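PDB 2W5E: serine protease p27 from Human astrovirus 1, which probably cleaves the viral non-structural polyprotein into its functional products as a trypsin-like serine protease. Local coordinates for residues 21-33 with 71-83. Residues are numbered along the deposited sequence; the frame is centred on the assembly and turned at random.
Sequences GKGTGFFSGNDIV and CPGDLHPTARLKL. With CD (cadmium ion), chain B.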
ATOM      1  N   GLY A  21     -37.132  -7.386  -4.334  1.00 35.77           N
ATOM      2  CA  GLY A  21     -36.026  -7.638  -5.253  1.00 34.75           C
ATOM      3  C   GLY A  21     -34.670  -7.230  -4.703  1.00 34.22           C
ATOM      4  O   GLY A  21     -34.490  -7.112  -3.488  1.00 33.68           O
ATOM      5  N   LYS A  22     -33.718  -7.014  -5.609  1.00 33.19           N
ATOM      6  CA  LYS A  22     -32.335  -6.726  -5.224  1.00 32.44           C
ATOM      7  C   LYS A  22     -31.781  -5.474  -5.894  1.00 31.49           C
ATOM      8  O   LYS A  22     -32.165  -5.128  -7.015  1.00 30.89           O
ATOM      9  CB  LYS A  22     -31.425  -7.921  -5.528  1.00 32.73           C
ATOM     10  CG  LYS A  22     -31.691  -9.152  -4.673  1.00 34.08           C
ATOM     11  CD  LYS A  22     -30.923 -10.360  -5.191  1.00 35.16           C
ATOM     12  CE  LYS A  22     -31.398 -11.654  -4.539  1.00 36.89           C
ATOM     13  NZ  LYS A  22     -31.094 -11.691  -3.082  1.00 37.86           N
ATOM     14  N   GLY A  23     -30.876  -4.798  -5.192  1.00 30.11           N
ATOM     15  CA  GLY A  23     -30.210  -3.621  -5.738  1.00 28.72           C
ATOM     16  C   GLY A  23     -28.759  -3.575  -5.313  1.00 27.54           C
ATOM     17  O   GLY A  23     -28.291  -4.451  -4.579  1.00 27.06           O
ATOM     18  N   THR A  24     -28.053  -2.548  -5.774  1.00 26.31           N
ATOM     19  CA  THR A  24     -26.662  -2.327  -5.394  1.00 25.08           C
ATOM     20  C   THR A  24     -26.591  -1.281  -4.280  1.00 24.57           C
ATOM     21  O   THR A  24     -27.347  -0.303  -4.274  1.00 24.11           O
ATOM     22  CB  THR A  24     -25.798  -1.897  -6.621  1.00 25.18           C
ATOM     23  OG1 THR A  24     -25.802  -2.944  -7.599  1.00 24.35           O
ATOM     24  CG2 THR A  24     -24.349  -1.616  -6.216  1.00 24.41           C
ATOM     25  N   GLY A  25     -25.693  -1.509  -3.327  1.00 23.75           N
ATOM     26  CA  GLY A  25     -25.380  -0.520  -2.309  1.00 23.23           C
ATOM     27  C   GLY A  25     -23.883  -0.256  -2.309  1.00 22.73           C
ATOM     28  O   GLY A  25     -23.113  -1.016  -2.891  1.00 22.71           O
ATOM     29  N   PHE A  26     -23.467   0.822  -1.660  1.00 22.64           N
ATOM     30  CA  PHE A  26     -22.041   1.091  -1.514  1.00 22.69           C
ATOM     31  C   PHE A  26     -21.694   1.731  -0.177  1.00 22.92           C
ATOM     32  O   PHE A  26     -22.472   2.508   0.382  1.00 22.75           O
ATOM     33  CB  PHE A  26     -21.503   1.916  -2.698  1.00 22.12           C
ATOM     34  CG  PHE A  26     -22.092   3.291  -2.807  1.00 22.02           C
ATOM     35  CD1 PHE A  26     -23.257   3.509  -3.541  1.00 22.44           C
ATOM     36  CD2 PHE A  26     -21.467   4.377  -2.203  1.00 21.12           C
ATOM     37  CE1 PHE A  26     -23.793   4.786  -3.663  1.00 21.93           C
ATOM     38  CE2 PHE A  26     -22.000   5.659  -2.314  1.00 22.01           C
ATOM     39  CZ  PHE A  26     -23.162   5.867  -3.045  1.00 21.95           C
ATOM     40  N   PHE A  27     -20.504   1.400   0.315  1.00 23.72           N
ATOM     41  CA  PHE A  27     -20.037   1.864   1.605  1.00 24.08           C
ATOM     42  C   PHE A  27     -19.445   3.260   1.477  1.00 24.78           C
ATOM     43  O   PHE A  27     -18.631   3.528   0.579  1.00 24.85           O
ATOM     44  CB  PHE A  27     -19.012   0.883   2.193  1.00 23.96           C
ATOM     45  CG  PHE A  27     -19.535  -0.522   2.362  1.00 23.58           C
ATOM     46  CD1 PHE A  27     -20.208  -0.895   3.524  1.00 23.50           C
ATOM     47  CD2 PHE A  27     -19.350  -1.474   1.364  1.00 23.51           C
ATOM     48  CE1 PHE A  27     -20.697  -2.198   3.687  1.00 23.07           C
ATOM     49  CE2 PHE A  27     -19.832  -2.774   1.517  1.00 23.61           C
ATOM     50  CZ  PHE A  27     -20.509  -3.137   2.682  1.00 23.26           C
ATOM     51  N   SER A  28     -19.882   4.143   2.367  1.00 25.46           N
ATOM     52  CA  SER A  28     -19.367   5.505   2.459  1.00 26.55           C
ATOM     53  C   SER A  28     -19.508   5.972   3.904  1.00 27.24           C
ATOM     54  O   SER A  28     -20.607   5.943   4.478  1.00 26.92           O
ATOM     55  CB  SER A  28     -20.121   6.439   1.516  1.00 26.61           C
ATOM     56  OG  SER A  28     -19.544   7.733   1.509  1.00 26.90           O
ATOM     57  N   GLY A  29     -18.389   6.392   4.491  1.00 27.97           N
ATOM     58  CA  GLY A  29     -18.331   6.670   5.922  1.00 28.68           C
ATOM     59  C   GLY A  29     -18.766   5.448   6.708  1.00 28.83           C
ATOM     60  O   GLY A  29     -18.267   4.345   6.478  1.00 28.84           O
ATOM     61  N   ASN A  30     -19.716   5.645   7.618  1.00 29.27           N
ATOM     62  CA  ASN A  30     -20.292   4.549   8.396  1.00 29.90           C
ATOM     63  C   ASN A  30     -21.618   4.051   7.804  1.00 29.56           C
ATOM     64  O   ASN A  30     -22.370   3.324   8.453  1.00 29.70           O
ATOM     65  CB  ASN A  30     -20.483   4.985   9.857  1.00 30.51           C
ATOM     66  CG  ASN A  30     -20.809   3.824  10.783  1.00 32.11           C
ATOM     67  OD1 ASN A  30     -20.130   2.791  10.777  1.00 33.85           O
ATOM     68  ND2 ASN A  30     -21.864   3.987  11.583  1.00 33.97           N
ATOM     69  N   ASP A  31     -21.890   4.435   6.559  1.00 29.13           N
ATOM     70  CA  ASP A  31     -23.159   4.112   5.918  1.00 28.43           C
ATOM     71  C   ASP A  31     -23.033   3.133   4.760  1.00 27.84           C
ATOM     72  O   ASP A  31     -21.942   2.898   4.235  1.00 27.01           O
ATOM     73  CB  ASP A  31     -23.826   5.386   5.401  1.00 28.53           C
ATOM     74  CG  ASP A  31     -24.395   6.244   6.510  1.00 30.23           C
ATOM     75  OD1 ASP A  31     -24.974   5.695   7.476  1.00 30.79           O
ATOM     76  OD2 ASP A  31     -24.275   7.482   6.400  1.00 31.90           O
ATOM     77  N   ILE A  32     -24.178   2.560   4.389  1.00 27.05           N
ATOM     78  CA  ILE A  32     -24.366   1.930   3.097  1.00 26.45           C
ATOM     79  C   ILE A  32     -25.372   2.815   2.356  1.00 26.61           C
ATOM     80  O   ILE A  32     -26.478   3.074   2.857  1.00 26.34           O
ATOM     81  CB  ILE A  32     -24.890   0.481   3.226  1.00 26.70           C
ATOM     82  CG1 ILE A  32     -23.893  -0.383   4.007  1.00 26.33           C
ATOM     83  CG2 ILE A  32     -25.188  -0.111   1.844  1.00 25.31           C
ATOM     84  CD1 ILE A  32     -24.409  -1.758   4.411  1.00 26.40           C
ATOM     85  N   VAL A  33     -24.972   3.297   1.180  1.00 26.05           N
ATOM     86  CA  VAL A  33     -25.794   4.203   0.379  1.00 25.90           C
ATOM     87  C   VAL A  33     -26.422   3.435  -0.786  1.00 25.79           C
ATOM     88  O   VAL A  33     -25.765   2.598  -1.408  1.00 25.28           O
ATOM     89  CB  VAL A  33     -24.961   5.411  -0.159  1.00 26.05           C
ATOM     90  CG1 VAL A  33     -25.864   6.464  -0.804  1.00 25.79           C
ATOM     91  CG2 VAL A  33     -24.134   6.052   0.959  1.00 25.54           C
ATOM     92  N   CYS A  71     -24.251   0.892   8.484  1.00 28.25           N
ATOM     93  CA  CYS A  71     -23.445  -0.307   8.260  1.00 28.10           C
ATOM     94  C   CYS A  71     -23.432  -1.153   9.528  1.00 28.30           C
ATOM     95  O   CYS A  71     -23.149  -0.633  10.610  1.00 28.56           O
ATOM     96  CB  CYS A  71     -22.012   0.028   7.828  1.00 28.09           C
ATOM     97  SG  CYS A  71     -21.029  -1.425   7.363  1.00 26.78           S
ATOM     98  N   PRO A  72     -23.771  -2.450   9.405  1.00 28.44           N
ATOM     99  CA  PRO A  72     -23.703  -3.374  10.536  1.00 28.43           C
ATOM    100  C   PRO A  72     -22.327  -3.349  11.201  1.00 28.40           C
ATOM    101  O   PRO A  72     -21.307  -3.259  10.511  1.00 28.26           O
ATOM    102  CB  PRO A  72     -23.960  -4.734   9.889  1.00 28.21           C
ATOM    103  CG  PRO A  72     -24.799  -4.423   8.714  1.00 28.52           C
ATOM    104  CD  PRO A  72     -24.281  -3.116   8.190  1.00 28.50           C
ATOM    105  N   GLY A  73     -22.316  -3.431  12.530  1.00 28.13           N
ATOM    106  CA  GLY A  73     -21.084  -3.340  13.316  1.00 27.97           C
ATOM    107  C   GLY A  73     -20.072  -4.432  13.031  1.00 27.78           C
ATOM    108  O   GLY A  73     -18.866  -4.219  13.180  1.00 28.37           O
ATOM    109  N   ASP A  74     -20.563  -5.596  12.617  1.00 27.43           N
ATOM    110  CA  ASP A  74     -19.711  -6.738  12.289  1.00 27.36           C
ATOM    111  C   ASP A  74     -19.342  -6.839  10.799  1.00 26.65           C
ATOM    112  O   ASP A  74     -18.595  -7.738  10.403  1.00 26.39           O
ATOM    113  CB  ASP A  74     -20.341  -8.049  12.788  1.00 27.70           C
ATOM    114  CG  ASP A  74     -21.773  -8.259  12.289  1.00 29.48           C
ATOM    115  OD1 ASP A  74     -22.473  -7.274  11.961  1.00 31.30           O
ATOM    116  OD2 ASP A  74     -22.198  -9.430  12.238  1.00 31.55           O
ATOM    117  N   LEU A  75     -19.872  -5.924   9.989  1.00 25.94           N
ATOM    118  CA  LEU A  75     -19.526  -5.833   8.567  1.00 25.20           C
ATOM    119  C   LEU A  75     -18.355  -4.867   8.369  1.00 24.60           C
ATOM    120  O   LEU A  75     -18.503  -3.656   8.526  1.00 23.92           O
ATOM    121  CB  LEU A  75     -20.740  -5.394   7.729  1.00 25.02           C
ATOM    122  CG  LEU A  75     -20.636  -5.272   6.193  1.00 26.12           C
ATOM    123  CD1 LEU A  75     -19.676  -6.276   5.582  1.00 27.09           C
ATOM    124  CD2 LEU A  75     -22.008  -5.400   5.546  1.00 25.17           C
ATOM    125  N   HIS A  76     -17.201  -5.423   8.013  1.00 24.25           N
ATOM    126  CA  HIS A  76     -15.967  -4.647   7.869  1.00 24.12           C
ATOM    127  C   HIS A  76     -15.543  -4.632   6.397  1.00 24.07           C
ATOM    128  O   HIS A  76     -14.843  -5.546   5.945  1.00 23.85           O
ATOM    129  CB  HIS A  76     -14.849  -5.219   8.766  1.00 23.73           C
ATOM    130  CG  HIS A  76     -15.262  -5.438  10.194  1.00 23.30           C
ATOM    131  ND1 HIS A  76     -14.754  -6.465  10.968  1.00 20.28           N
ATOM    132  CD2 HIS A  76     -16.136  -4.768  10.981  1.00 22.44           C
ATOM    133  CE1 HIS A  76     -15.312  -6.417  12.168  1.00 23.34           C
ATOM    134  NE2 HIS A  76     -16.148  -5.395  12.202  1.00 21.85           N
ATOM    135  N   PRO A  77     -15.993  -3.608   5.638  1.00 24.42           N
ATOM    136  CA  PRO A  77     -15.730  -3.575   4.205  1.00 25.09           C
ATOM    137  C   PRO A  77     -14.265  -3.269   3.926  1.00 25.58           C
ATOM    138  O   PRO A  77     -13.630  -2.551   4.693  1.00 25.44           O
ATOM    139  CB  PRO A  77     -16.616  -2.426   3.710  1.00 24.91           C
ATOM    140  CG  PRO A  77     -16.752  -1.528   4.870  1.00 24.86           C
ATOM    141  CD  PRO A  77     -16.747  -2.422   6.083  1.00 24.36           C
ATOM    142  N   THR A  78     -13.749  -3.820   2.835  1.00 26.14           N
ATOM    143  CA  THR A  78     -12.349  -3.642   2.453  1.00 26.73           C
ATOM    144  C   THR A  78     -12.082  -2.286   1.794  1.00 27.14           C
ATOM    145  O   THR A  78     -10.926  -1.876   1.654  1.00 27.04           O
ATOM    146  CB  THR A  78     -11.909  -4.744   1.491  1.00 26.99           C
ATOM    147  OG1 THR A  78     -12.735  -4.698   0.319  1.00 26.17           O
ATOM    148  CG2 THR A  78     -12.024  -6.113   2.159  1.00 27.13           C
ATOM    149  N   ALA A  79     -13.154  -1.604   1.389  1.00 27.12           N
ATOM    150  CA  ALA A  79     -13.070  -0.305   0.723  1.00 27.35           C
ATOM    151  C   ALA A  79     -14.338   0.498   0.945  1.00 27.68           C
ATOM    152  O   ALA A  79     -15.423  -0.066   1.115  1.00 27.25           O
ATOM    153  CB  ALA A  79     -12.818  -0.480  -0.777  1.00 27.41           C
ATOM    154  N   ARG A  80     -14.183   1.819   0.955  1.00 28.07           N
ATOM    155  CA  ARG A  80     -15.303   2.743   1.017  1.00 28.88           C
ATOM    156  C   ARG A  80     -15.078   3.833  -0.014  1.00 29.41           C
ATOM    157  O   ARG A  80     -13.941   4.080  -0.437  1.00 29.58           O
ATOM    158  CB  ARG A  80     -15.428   3.382   2.397  1.00 28.81           C
ATOM    159  CG  ARG A  80     -15.660   2.419   3.547  1.00 29.66           C
ATOM    160  CD  ARG A  80     -15.546   3.143   4.881  1.00 31.09           C
ATOM    161  NE  ARG A  80     -15.819   2.253   6.007  1.00 32.98           N
ATOM    162  CZ  ARG A  80     -14.939   1.403   6.533  1.00 34.36           C
ATOM    163  NH1 ARG A  80     -13.702   1.314   6.050  1.00 34.84           N
ATOM    164  NH2 ARG A  80     -15.299   0.640   7.555  1.00 35.08           N
ATOM    165  N   LEU A  81     -16.160   4.497  -0.395  1.00 29.79           N
ATOM    166  CA  LEU A  81     -16.098   5.549  -1.391  1.00 30.49           C
ATOM    167  C   LEU A  81     -16.219   6.922  -0.750  1.00 31.28           C
ATOM    168  O   LEU A  81     -17.041   7.137   0.137  1.00 31.20           O
ATOM    169  CB  LEU A  81     -17.186   5.348  -2.453  1.00 30.00           C
ATOM    170  CG  LEU A  81     -17.181   4.030  -3.243  1.00 29.30           C
ATOM    171  CD1 LEU A  81     -18.326   3.993  -4.241  1.00 28.20           C
ATOM    172  CD2 LEU A  81     -15.842   3.788  -3.947  1.00 28.43           C
ATOM    173  N   LYS A  82     -15.383   7.845  -1.206  1.00 32.40           N
ATOM    174  CA  LYS A  82     -15.454   9.231  -0.765  1.00 34.06           C
ATOM    175  C   LYS A  82     -16.148  10.089  -1.816  1.00 34.51           C
ATOM    176  O   LYS A  82     -16.194   9.729  -2.992  1.00 34.09           O
ATOM    177  CB  LYS A  82     -14.053   9.765  -0.435  1.00 34.01           C
ATOM    178  CG  LYS A  82     -13.503   9.223   0.883  1.00 34.94           C
ATOM    179  CD  LYS A  82     -12.129   9.793   1.233  1.00 35.68           C
ATOM    180  CE  LYS A  82     -10.993   8.950   0.655  1.00 38.43           C
ATOM    181  NZ  LYS A  82      -9.666   9.295   1.262  1.00 40.17           N
ATOM    182  N   LEU A  83     -16.718  11.208  -1.382  1.00 35.79           N
ATOM    183  CA  LEU A  83     -17.341  12.146  -2.307  1.00 37.41           C
ATOM    184  C   LEU A  83     -16.306  13.099  -2.888  1.00 38.67           C
ATOM    185  O   LEU A  83     -15.252  13.324  -2.285  1.00 38.56           O
ATOM    186  CB  LEU A  83     -18.472  12.917  -1.626  1.00 37.46           C
ATOM    187  CG  LEU A  83     -19.860  12.281  -1.734  1.00 37.63           C
ATOM    188  CD1 LEU A  83     -19.995  11.063  -0.834  1.00 37.94           C
ATOM    189  CD2 LEU A  83     -20.911  13.303  -1.390  1.00 37.80           C
TER
HETATM  190 CD    CD B1589     -13.385  -7.952  10.728  1.00 23.44          CD
HETATM  191  O   HOH W   1     -15.909   7.030   2.902  1.00 31.36           O
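The ring of Phe27 lies under Pro77, whose CB stands 3.7 Å from the ring centroid and almost on its normal, a CH-pi contact. Two groups meet the ring's rim instead: Leu75 CD2, in the ring plane, and Cys71 SG, 3.8 Å from Phe27 CE1 in a sulfur-aromatic contact. With Cys71 SG opposite the backbone N (chi1 -174°), the sulfur reaches that edge. Ile32 CD1 touches Pro72 CD, and Leu81 CD1 packs obliquely against the Phe26 ring at CD2.

Hydrogen bonds from backbone and side chains tie the two segments together. Leu81 N donates to Phe27 O at 2.8 Å, nearly straight at 168°, while Cys71 N donates to Asn30 O. Leu81 O is gripped twice: by Ser28 OG at 2.9 Å and by a water that also accepts from Gly29 N. Arg80, extended from CG to NE, adds a weak bond from NE to Gly29 O; its guanidinium makes a cation-pi contact with Tyr135 of a second subunit. Ala79 O is buried here without a polar partner.

The type II' hairpin turn Ser28-Asp31 and the loop after strand 66-70, which leads toward the second barrel, pack together at the N-terminal beta-barrel, where Phe27 also meets Tyr49 edge-to-face, and probably cover one end of it, in a chymotrypsin-like protease fold.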